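Local coordinates for predicted acyltransferase with acyl-CoA N-acyltransferase domain (Escherichia coli, PDB 4RS2), which binds coenzyme A, probably transfers acyl groups as a member of the GNAT family, and when overexpressed suppresses small-RNA-mediated silencing of several RNA targets, at residues Ala44-Val47 with His48-Glu52; Val78-Gly82 with Glu83-Trp87; Gln107-Tyr110 with Glu111-Ser115. One frame throughout, in Å; residues are numbered along the deposited sequence. Where two conformers were deposited one is given.

Contact 1: Ala44-Val47 with His48-Glu52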
loop_
_atom_site.group_PDB
_atom_site.type_symbol
_atom_site.label_atom_id
_atom_site.label_comp_id
_atom_site.label_asym_id
_atom_site.label_seq_id
_atom_site.Cartn_x
_atom_site.Cartn_y
_atom_site.Cartn_z
ATOM N N ALA A 44 -7.279 -9.398 4.290
ATOM C CA ALA A 44 -6.873 -9.736 5.665
ATOM C C ALA A 44 -5.951 -10.972 5.646
ATOM O O ALA A 44 -4.929 -11.023 6.340
ATOM C CB ALA A 44 -8.077 -9.992 6.525
ATOM N N LYS A 45 -6.325 -11.969 4.849
ATOM C CA LYS A 45 -5.559 -13.206 4.751
ATOM C C LYS A 45 -4.176 -12.971 4.110
ATOM O O LYS A 45 -3.167 -13.545 4.542
ATOM C CB LYS A 45 -6.397 -14.264 4.023
ATOM C CG LYS A 45 -7.612 -14.674 4.846
ATOM C CD LYS A 45 -8.786 -15.165 4.019
ATOM C CE LYS A 45 -8.688 -16.608 3.629
ATOM N NZ LYS A 45 -9.960 -16.962 2.920
ATOM N N LEU A 46 -4.129 -12.108 3.114
ATOM C CA LEU A 46 -2.866 -11.720 2.474
ATOM C C LEU A 46 -1.926 -11.120 3.496
ATOM O O LEU A 46 -0.753 -11.489 3.575
ATOM C CB LEU A 46 -3.141 -10.690 1.410
ATOM C CG LEU A 46 -1.910 -9.989 0.797
ATOM C CD1 LEU A 46 -1.104 -10.980 -0.051
ATOM C CD2 LEU A 46 -2.389 -8.789 0.017
ATOM N N VAL A 47 -2.440 -10.166 4.266
ATOM C CA VAL A 47 -1.581 -9.453 5.231
ATOM C C VAL A 47 -1.095 -10.398 6.316
ATOM O O VAL A 47 0.088 -10.380 6.685
ATOM C CB VAL A 47 -2.285 -8.226 5.792
ATOM C CG1 VAL A 47 -1.596 -7.730 7.054
ATOM C CG2 VAL A 47 -2.379 -7.158 4.710
ATOM N N HIS A 48 -1.984 -11.255 6.787
ATOM C CA HIS A 48 -1.583 -12.267 7.754
ATOM C C HIS A 48 -0.429 -13.113 7.209
ATOM O O HIS A 48 0.590 -13.322 7.871
ATOM C CB HIS A 48 -2.760 -13.180 8.064
ATOM C CG HIS A 48 -2.390 -14.323 8.950
ATOM N ND1 HIS A 48 -1.983 -15.545 8.457
ATOM C CD2 HIS A 48 -2.299 -14.410 10.296
ATOM C CE1 HIS A 48 -1.685 -16.344 9.465
ATOM N NE2 HIS A 48 -1.856 -15.676 10.590
ATOM N N ASP A 49 -0.577 -13.602 5.979
ATOM C CA ASP A 49 0.472 -14.442 5.405
ATOM C C ASP A 49 1.775 -13.698 5.151
ATOM O O ASP A 49 2.837 -14.253 5.385
ATOM C CB ASP A 49 -0.022 -15.121 4.136
ATOM C CG ASP A 49 -1.121 -16.138 4.392
ATOM O OD1 ASP A 49 -1.454 -16.436 5.561
ATOM O OD2 ASP A 49 -1.658 -16.652 3.396
ATOM N N LEU A 50 1.721 -12.471 4.639
ATOM C CA LEU A 50 2.945 -11.712 4.414
ATOM C C LEU A 50 3.668 -11.474 5.715
ATOM O O LEU A 50 4.885 -11.613 5.787
ATOM C CB LEU A 50 2.623 -10.346 3.781
ATOM C CG LEU A 50 2.105 -10.343 2.345
ATOM C CD1 LEU A 50 1.597 -8.978 1.942
ATOM C CD2 LEU A 50 3.163 -10.827 1.372
ATOM N N ARG A 51 2.931 -11.121 6.760
ATOM C CA ARG A 51 3.574 -10.846 8.017
ATOM C C ARG A 51 4.203 -12.095 8.611
ATOM O O ARG A 51 5.342 -12.065 9.102
ATOM C CB ARG A 51 2.574 -10.275 9.022
ATOM C CG ARG A 51 3.219 -9.908 10.355
ATOM C CD ARG A 51 2.226 -9.341 11.362
ATOM N NE ARG A 51 1.521 -8.143 10.922
ATOM C CZ ARG A 51 0.228 -8.108 10.605
ATOM N NH1 ARG A 51 -0.500 -9.224 10.672
ATOM N NH2 ARG A 51 -0.328 -6.956 10.230
ATOM N N GLU A 52 3.447 -13.182 8.580
ATOM C CA GLU A 52 3.904 -14.418 9.181
ATOM C C GLU A 52 5.178 -14.911 8.518
ATOM O O GLU A 52 6.081 -15.437 9.194
ATOM C CB GLU A 52 2.817 -15.479 9.096
ATOM C CG GLU A 52 3.176 -16.771 9.827
ATOM C CD GLU A 52 2.237 -17.907 9.487
ATOM O OE1 GLU A 52 1.018 -17.667 9.363
ATOM O OE2 GLU A 52 2.722 -19.051 9.348
#
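The backbone from Ala-44 to Glu-52 is regular alpha-helix, in which the N-H groups of His-48, Asp-49, Leu-50 and Arg-51 each bond to the carbonyl oxygen four residues back, on Ala-44, Lys-45, Leu-46 and Val-47. This is the middle of helix 42-53, which packs with helix 27-37 against the GNAT sheet. The i to i+4 spacing also pairs side chains. Leu-46, its CG anti to the backbone N (chi1 170°), leans along the helix so that this carbon meets Leu-50 CD1 at 3.8 Å. One residue on, the chain of Arg-51 bends at chi3 and brings its guanidinium back over Val-47, whose CG1 lies 3.5 Å from Arg-51 NH2. Val-47 merely borders the guanidinium; the charge is paired with Glu-22, to which NH2 forms a salt bridge. On the more open flank, Asp-49 folds back over the preceding turn, placing its CG 3.3 Å from Lys-45 O, while its OD2 is engaged by Arg-182. The other oxygen serves the neighbouring residue: His-48 ND1 donates almost straight (169°) to Asp-49 OD1 over 3.1 Å, within the imidazole plane and on the anti side of the carboxylate.

Contact 2: Val78-Gly82 with Glu83-Trp87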
loop_
_atom_site.group_PDB
_atom_site.type_symbol
_atom_site.label_atom_id
_atom_site.label_comp_id
_atom_site.label_asym_id
_atom_site.label_seq_id
_atom_site.Cartn_x
_atom_site.Cartn_y
_atom_site.Cartn_z
ATOM N N VAL A 78 8.874 -6.310 -4.364
ATOM C CA VAL A 78 8.591 -6.769 -5.738
ATOM C C VAL A 78 9.934 -6.807 -6.455
ATOM O O VAL A 78 10.838 -6.050 -6.086
ATOM C CB VAL A 78 7.591 -5.873 -6.504
ATOM C CG1 VAL A 78 6.276 -5.805 -5.746
ATOM C CG2 VAL A 78 8.144 -4.473 -6.764
ATOM N N ASP A 79 10.107 -7.722 -7.421
ATOM C CA ASP A 79 11.334 -7.761 -8.196
ATOM C C ASP A 79 10.989 -7.385 -9.609
ATOM O O ASP A 79 9.849 -7.522 -10.022
ATOM C CB ASP A 79 11.968 -9.147 -8.177
ATOM C CG ASP A 79 12.383 -9.568 -6.791
ATOM O OD1 ASP A 79 13.088 -8.795 -6.088
ATOM O OD2 ASP A 79 12.000 -10.692 -6.407
ATOM N N VAL A 80 11.971 -6.898 -10.357
ATOM C CA VAL A 80 11.714 -6.504 -11.732
ATOM C C VAL A 80 12.581 -7.312 -12.635
ATOM O O VAL A 80 13.791 -7.262 -12.536
ATOM C CB VAL A 80 11.989 -5.025 -11.973
ATOM C CG1 VAL A 80 11.547 -4.661 -13.387
ATOM C CG2 VAL A 80 11.265 -4.186 -10.940
ATOM N N GLN A 81 11.951 -8.118 -13.475
ATOM C CA GLN A 81 12.674 -9.000 -14.379
ATOM C C GLN A 81 13.575 -9.894 -13.506
ATOM O O GLN A 81 14.715 -10.232 -13.841
ATOM C CB GLN A 81 13.399 -8.160 -15.456
ATOM C CG GLN A 81 13.411 -8.804 -16.839
ATOM C CD GLN A 81 13.246 -7.795 -17.980
ATOM O OE1 GLN A 81 12.465 -8.021 -18.904
ATOM N NE2 GLN A 81 13.962 -6.680 -17.913
ATOM N N GLY A 82 13.039 -10.253 -12.348
ATOM C CA GLY A 82 13.718 -11.146 -11.427
ATOM C C GLY A 82 14.825 -10.591 -10.567
ATOM O O GLY A 82 15.495 -11.353 -9.890
ATOM N N GLU A 83 15.014 -9.272 -10.577
ATOM C CA GLU A 83 16.069 -8.657 -9.786
ATOM C C GLU A 83 15.534 -7.684 -8.750
ATOM O O GLU A 83 14.482 -7.045 -8.943
ATOM C CB GLU A 83 17.076 -7.954 -10.697
ATOM C CG GLU A 83 17.879 -8.897 -11.589
ATOM C CD GLU A 83 18.746 -9.881 -10.814
ATOM O OE1 GLU A 83 18.709 -9.883 -9.566
ATOM O OE2 GLU A 83 19.473 -10.662 -11.457
ATOM N N ASP A 84 16.279 -7.576 -7.648
ATOM C CA ASP A 84 15.922 -6.694 -6.541
ATOM C C ASP A 84 16.542 -5.331 -6.756
ATOM O O ASP A 84 17.760 -5.178 -6.678
ATOM C CB ASP A 84 16.447 -7.295 -5.232
ATOM C CG ASP A 84 16.269 -6.386 -4.044
ATOM O OD1 ASP A 84 15.562 -5.348 -4.149
ATOM O OD2 ASP A 84 16.844 -6.734 -2.977
ATOM N N LEU A 85 15.678 -4.358 -7.045
ATOM C CA LEU A 85 16.057 -2.964 -7.259
ATOM C C LEU A 85 15.538 -2.061 -6.126
ATOM O O LEU A 85 15.450 -0.847 -6.282
ATOM C CB LEU A 85 15.458 -2.483 -8.580
ATOM C CG LEU A 85 15.769 -3.271 -9.843
ATOM C CD1 LEU A 85 15.005 -2.644 -11.011
ATOM C CD2 LEU A 85 17.268 -3.323 -10.097
ATOM N N GLN A 86 15.171 -2.660 -5.005
ATOM C CA GLN A 86 14.651 -1.921 -3.864
ATOM C C GLN A 86 13.321 -1.255 -4.224
ATOM O O GLN A 86 13.097 -0.099 -3.935
ATOM C CB GLN A 86 15.679 -0.898 -3.357
ATOM C CG GLN A 86 17.026 -1.532 -3.038
ATOM C CD GLN A 86 16.938 -2.518 -1.890
ATOM O OE1 GLN A 86 16.346 -2.221 -0.851
ATOM N NE2 GLN A 86 17.544 -3.689 -2.059
ATOM N N TRP A 87 12.465 -2.035 -4.875
ATOM C CA TRP A 87 11.100 -1.636 -5.175
ATOM C C TRP A 87 10.126 -2.407 -4.275
ATOM O O TRP A 87 10.416 -3.529 -3.842
ATOM C CB TRP A 87 10.727 -1.936 -6.629
ATOM C CG TRP A 87 11.331 -1.068 -7.652
ATOM C CD1 TRP A 87 12.533 -0.411 -7.597
ATOM C CD2 TRP A 87 10.803 -0.836 -8.964
ATOM N NE1 TRP A 87 12.764 0.246 -8.782
ATOM C CE2 TRP A 87 11.717 0.014 -9.637
ATOM C CE3 TRP A 87 9.633 -1.213 -9.608
ATOM C CZ2 TRP A 87 11.491 0.474 -10.936
ATOM C CZ3 TRP A 87 9.385 -0.732 -10.911
ATOM C CH2 TRP A 87 10.323 0.097 -11.556
HETATM O O HOH W 1 13.176 -4.742 -5.569
#
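Val-80 and Trp-87 meet across a tight chain reversal, where the indole lies against Val-80 and Leu-85. At its root, Trp-87 CB rests 3.6 Å from Val-78 CG2. CG lies anti to the carbonyl carbon (chi1 -73°), which sets the indole on the Val-80 side. Farther out, one face of the ring lies under Val-80 CG2, which touches CD2 and CZ3 and comes closest to CE3, at 3.6 Å. The methyl is 22° off the normal of the six-membered ring, a CH-pi contact. Leu-85 CD1 lies over the rim of the same face and also reaches Val-80 CB at 4.0 Å. The indole packs further on Leu-167, Val-170 and, in strand 123-127, Ala-123 and Val-125. The reversal itself is a type I' turn from Val-80 to Glu-83, with Gln-81 and Gly-82 both at positive phi. Val-80 N donates to Glu-83 O at 2.9 Å in the carbonyl plane, whereas Glu-83 N approaches Val-80 O from well above its plane. At the following corner, Gln-86 N donates to Asp-84 OD1 at 2.8 Å, an Asx turn. A water bridges the two arms: it accepts from Trp-87 N at 2.9 Å and lies 2.7 Å from Val-78 O and 2.8 Å from Asp-84 OD1. Together these features make a two-residue, type I' beta hairpin between strand 69-80 and the short, weakly bonded strand 83-85, after which the corner at Gln-86 leads into strand 87-95, antiparallel to 69-80 in the GNAT sheet.

Contact 3: Gln107-Tyr110 with Glu111-Ser115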
loop_
_atom_site.group_PDB
_atom_site.type_symbol
_atom_site.label_atom_id
_atom_site.label_comp_id
_atom_site.label_asym_id
_atom_site.label_seq_id
_atom_site.Cartn_x
_atom_site.Cartn_y
_atom_site.Cartn_z
ATOM N N GLN A 107 -2.825 10.681 3.515
ATOM C CA GLN A 107 -1.738 10.746 4.501
ATOM C C GLN A 107 -0.971 9.436 4.651
ATOM O O GLN A 107 0.245 9.454 4.772
ATOM C CB GLN A 107 -2.284 11.187 5.849
ATOM C CG GLN A 107 -2.770 12.622 5.822
ATOM C CD GLN A 107 -3.627 13.025 7.016
ATOM O OE1 GLN A 107 -4.259 12.192 7.681
ATOM N NE2 GLN A 107 -3.692 14.324 7.260
ATOM N N LEU A 108 -1.680 8.316 4.696
ATOM C CA LEU A 108 -1.011 7.030 4.829
ATOM C C LEU A 108 -0.103 6.744 3.634
ATOM O O LEU A 108 1.043 6.283 3.782
ATOM C CB LEU A 108 -2.063 5.927 4.942
ATOM C CG LEU A 108 -2.769 5.797 6.284
ATOM C CD1 LEU A 108 -4.022 4.972 6.171
ATOM C CD2 LEU A 108 -1.817 5.154 7.263
ATOM N N VAL A 109 -0.597 7.026 2.449
ATOM C CA VAL A 109 0.221 6.801 1.270
ATOM C C VAL A 109 1.423 7.758 1.264
ATOM O O VAL A 109 2.571 7.352 1.002
ATOM C CB VAL A 109 -0.623 6.966 -0.014
ATOM C CG1 VAL A 109 0.241 6.841 -1.274
ATOM C CG2 VAL A 109 -1.735 5.934 -0.011
ATOM N N TYR A 110 1.184 9.023 1.566
ATOM C CA TYR A 110 2.281 9.992 1.554
ATOM C C TYR A 110 3.373 9.599 2.540
ATOM O O TYR A 110 4.552 9.599 2.205
ATOM C CB TYR A 110 1.810 11.437 1.865
ATOM C CG TYR A 110 2.965 12.410 1.781
ATOM C CD1 TYR A 110 3.333 12.964 0.576
ATOM C CD2 TYR A 110 3.701 12.742 2.899
ATOM C CE1 TYR A 110 4.423 13.820 0.469
ATOM C CE2 TYR A 110 4.780 13.610 2.812
ATOM C CZ TYR A 110 5.132 14.147 1.588
ATOM O OH TYR A 110 6.210 15.033 1.477
ATOM N N GLU A 111 2.969 9.287 3.773
ATOM C CA GLU A 111 3.936 8.932 4.812
ATOM C C GLU A 111 4.624 7.624 4.463
ATOM O O GLU A 111 5.810 7.459 4.723
ATOM C CB GLU A 111 3.308 8.858 6.217
ATOM C CG GLU A 111 4.320 8.420 7.278
ATOM C CD GLU A 111 3.912 8.713 8.723
ATOM O OE1 GLU A 111 3.008 9.554 8.972
ATOM O OE2 GLU A 111 4.533 8.103 9.625
ATOM N N GLY A 112 3.882 6.683 3.892
ATOM C CA GLY A 112 4.480 5.408 3.478
ATOM C C GLY A 112 5.616 5.641 2.491
ATOM O O GLY A 112 6.739 5.153 2.636
ATOM N N LEU A 113 5.294 6.382 1.441
ATOM C CA LEU A 113 6.253 6.701 0.407
ATOM C C LEU A 113 7.430 7.503 0.956
ATOM O O LEU A 113 8.576 7.280 0.546
ATOM C CB LEU A 113 5.577 7.404 -0.775
ATOM C CG LEU A 113 5.033 6.437 -1.868
ATOM C CD1 LEU A 113 4.102 5.341 -1.329
ATOM C CD2 LEU A 113 4.393 7.174 -3.046
ATOM N N ASP A 114 7.156 8.438 1.862
ATOM C CA ASP A 114 8.228 9.249 2.461
ATOM C C ASP A 114 9.178 8.375 3.290
ATOM O O ASP A 114 10.391 8.538 3.211
ATOM C CB ASP A 114 7.621 10.330 3.334
ATOM C CG ASP A 114 8.630 11.346 3.777
ATOM O OD1 ASP A 114 9.196 12.026 2.898
ATOM O OD2 ASP A 114 8.825 11.464 4.994
ATOM N N SER A 115 8.610 7.455 4.063
ATOM C CA SER A 115 9.390 6.527 4.877
ATOM C C SER A 115 10.245 5.621 3.975
ATOM O O SER A 115 11.456 5.373 4.229
ATOM C CB SER A 115 8.456 5.696 5.752
ATOM O OG SER A 115 7.941 6.490 6.819
HETATM O O HOH W 2 8.209 14.748 3.173
#
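Val-109 and Leu-113 lie side by side and point the same way from one face of helix 104-118, whereas Tyr-110 and Asp-114 occupy the outer face, one turn apart. The first pair is purely apolar: Val-109 CG1 approaches Leu-113 CD1 at 4.1 Å, and the same leucine methyl lies 3.4 Å from Val-109 O, lodged against the backbone of the turn before it. The outer pair is joined through water. Tyr-110 sends its ring out with CG anti to the backbone N (chi1 -178°), which carries it along the helix past the amide of Glu-111, and its CE2 comes near Asp-114 CB at an oblique angle. Tyr-110 OH and Asp-114 OD1 are too far apart (4.5 Å) to bond directly, and a water spans the difference, 2.6 Å from Tyr-110 OH and donating to Asp-114 OD1 at 2.9 Å. Along the third flank, Glu-111 CB lies 3.4 Å from Gln-107 O. The carbonyl oxygen of Glu-111 is gripped twice: Ser-115 OG donates to Glu-111 O at 3.1 Å. The backbone N of the same serine reaches that oxygen from the opposite face of the carbonyl plane. Regular i to i+4 backbone bonds underlie all this, from Glu-111 N through Asp-114 N. Helix 104-118 is the crossover of a beta-alpha-beta unit between parallel strands 87-95 and 123-127, and the side chain of Gln-107, bonded to Arg-16, is about 6 Å from the bound coenzyme A. Val-109 packs on Met-90 and Leu-93 of strand 87-95, Leu-108 and Leu-113 on Val-73 and Phe-75 of strand 69-80, and Glu-111 on Ile-19 and Leu-60 of strands 18-21 and 58-63.

Overall arrangement
Strand 69-80 relates the three sites, none of which touches another. Contacts 1 and 3 are helical turns on opposite sides of the chain's centre, and they address consecutive residues of that strand: Tyr-72 is met by contact 1, Val-73 by contact 3, as expected for helices flanking a sheet. All three mix buried and exposed residues, but contact 3 is nearest the chain's centre, about 9 Å between centres, against 13 Å for contact 1 and 17 Å for contact 2, at the strand's end. Val-47 in contact 1, and Leu-108, Val-109 and Leu-113 in contact 3, face the sheet. Contact 1 adds charge pairing with residues outside the helix and a histidine-carboxylate bond, contact 3 an outer water bridge. Contact 2 depends instead on turn geometry, an indole face and a bound water.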